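Local coordinates for hypothetical sugar ABC-transporter sugar binding protein (Arthrobacter globiformis, PDB 7BVT) that probably serves as the solute-binding protein of a bacterial sugar ABC transporter, capturing cyclic alpha-maltosyl-1,6-maltose for uptake, at residues A[91-94]-A[95-99]. Residues are numbered along the deposited sequence; the frame is centred on the assembly and turned at random.
Sequences LVWV and PQIAD
Gln96 folds back along the first turn of its helix and grasps the carbonyl of Val92, four residues earlier, a worked example of a side chain supplying a donor at a helix start, where the backbone N-H of Gln96 does not reach that oxygen. Pro95 CD also packs 3.5 Å from Val92 O. From CB, which rests 3.4 Å from Trp93 O, the Gln96 chain leaves with CG beside the backbone N (chi1 -64°) and runs on extended through CD. A turn of the terminal amide then brings NE2 to Val92 O at 3.1 Å, with an N-H...O angle of 151°. The acceptor lies close to the amide plane of Gln96, whereas NE2 stands above the carbonyl plane of Val92. The same nitrogen passes 3.9 Å from Trp93 CA and meets the indole only obliquely. A leucine here removes the amide, and Val92 O would probably be left without this side-chain donor.

Further along, regular helical bonding takes over: Ile97 N donates to Trp93 O and Ala98 N to Val94 O, both at 2.9 Å. Ile97 CG1, also set beside its backbone N, carries CD1 to within 3.8 Å of Trp93 CB. Val94 CB and Pro95 CD sit 3.4 Å apart, short for a van der Waals contact, because the residues are adjacent across the peptide bond. Beyond the turn, the Trp93 ring meets those of Tyr35 and Phe70, while Val94 and Ile97 reach Met300 of strand 292-301. Leu91 lies near a bound glucose unit, and Asp90 of the glycan pocket accepts a bond from Val92 N. The arrangement is a proline-containing helix start, with Pro95 in the first turn, following strand 86-90 at the sugar site of a periplasmic-binding-protein-like fold.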
loop_
_atom_site.group_PDB
_atom_site.type_symbol
_atom_site.label_atom_id
_atom_site.label_comp_id
_atom_site.label_asym_id
_atom_site.label_seq_id
_atom_site.Cartn_x
_atom_site.Cartn_y
_atom_site.Cartn_z
ATOM N N LEU A 91 0.206 -7.380 1.482
ATOM C CA LEU A 91 -0.383 -7.521 0.119
ATOM C C LEU A 91 0.500 -8.372 -0.783
ATOM O O LEU A 91 0.018 -9.370 -1.369
ATOM C CB LEU A 91 -0.582 -6.147 -0.503
ATOM C CG LEU A 91 -1.237 -6.175 -1.872
ATOM C CD1 LEU A 91 -2.697 -6.548 -1.756
ATOM C CD2 LEU A 91 -1.105 -4.832 -2.572
ATOM N N VAL A 92 1.740 -7.973 -0.958
ATOM C CA VAL A 92 2.592 -8.586 -2.016
ATOM C C VAL A 92 3.000 -10.003 -1.588
ATOM O O VAL A 92 3.563 -10.716 -2.420
ATOM C CB VAL A 92 3.791 -7.677 -2.361
ATOM C CG1 VAL A 92 3.313 -6.281 -2.726
ATOM C CG2 VAL A 92 4.791 -7.607 -1.248
ATOM N N TRP A 93 2.720 -10.416 -0.351
ATOM C CA TRP A 93 3.021 -11.813 0.054
ATOM C C TRP A 93 1.978 -12.785 -0.470
ATOM O O TRP A 93 2.293 -13.984 -0.555
ATOM C CB TRP A 93 3.146 -11.982 1.556
ATOM C CG TRP A 93 4.248 -11.211 2.188
ATOM C CD1 TRP A 93 5.238 -10.482 1.584
ATOM C CD2 TRP A 93 4.494 -11.169 3.592
ATOM N NE1 TRP A 93 6.062 -9.960 2.542
ATOM C CE2 TRP A 93 5.628 -10.354 3.777
ATOM C CE3 TRP A 93 3.843 -11.697 4.698
ATOM C CZ2 TRP A 93 6.121 -10.085 5.044
ATOM C CZ3 TRP A 93 4.324 -11.413 5.959
ATOM C CH2 TRP A 93 5.454 -10.621 6.117
ATOM N N VAL A 94 0.756 -12.344 -0.692
ATOM C CA VAL A 94 -0.360 -13.302 -0.969
ATOM C C VAL A 94 0.033 -14.280 -2.055
ATOM O O VAL A 94 -0.143 -15.483 -1.895
ATOM C CB VAL A 94 -1.679 -12.586 -1.289
ATOM C CG1 VAL A 94 -2.724 -13.561 -1.762
ATOM C CG2 VAL A 94 -2.165 -11.829 -0.083
ATOM N N PRO A 95 0.514 -13.858 -3.231
ATOM C CA PRO A 95 0.804 -14.814 -4.292
ATOM C C PRO A 95 1.910 -15.790 -3.922
ATOM O O PRO A 95 1.837 -16.918 -4.364
ATOM C CB PRO A 95 1.234 -13.923 -5.496
ATOM C CG PRO A 95 0.742 -12.557 -5.148
ATOM C CD PRO A 95 0.739 -12.454 -3.650
ATOM N N GLN A 96 2.846 -15.359 -3.080
ATOM C CA GLN A 96 3.905 -16.276 -2.610
ATOM C C GLN A 96 3.306 -17.296 -1.651
ATOM O O GLN A 96 3.655 -18.499 -1.734
ATOM C CB GLN A 96 5.013 -15.457 -1.975
ATOM C CG GLN A 96 5.685 -14.541 -3.000
ATOM C CD GLN A 96 6.626 -13.617 -2.294
ATOM O OE1 GLN A 96 7.700 -14.048 -1.884
ATOM N NE2 GLN A 96 6.222 -12.359 -2.122
ATOM N N ILE A 97 2.475 -16.837 -0.740
ATOM C CA ILE A 97 1.853 -17.737 0.271
ATOM C C ILE A 97 0.958 -18.759 -0.427
ATOM O O ILE A 97 0.923 -19.940 -0.027
ATOM C CB ILE A 97 1.110 -16.911 1.337
ATOM C CG1 ILE A 97 2.139 -16.122 2.169
ATOM C CG2 ILE A 97 0.187 -17.811 2.181
ATOM C CD1 ILE A 97 1.573 -15.081 3.051
ATOM N N ALA A 98 0.287 -18.357 -1.500
ATOM C CA ALA A 98 -0.596 -19.253 -2.265
ATOM C C ALA A 98 0.210 -20.437 -2.837
ATOM O O ALA A 98 -0.374 -21.469 -3.111
ATOM C CB ALA A 98 -1.314 -18.466 -3.339
ATOM N N ASP A 99 1.510 -20.282 -3.065
ATOM C CA ASP A 99 2.398 -21.363 -3.560
ATOM C C ASP A 99 2.974 -22.163 -2.386
ATOM O O ASP A 99 3.540 -23.212 -2.651
ATOM C CB ASP A 99 3.542 -20.802 -4.422
ATOM C CG ASP A 99 3.120 -20.351 -5.819
ATOM O OD1 ASP A 99 2.064 -20.812 -6.288
ATOM O OD2 ASP A 99 3.863 -19.518 -6.420
#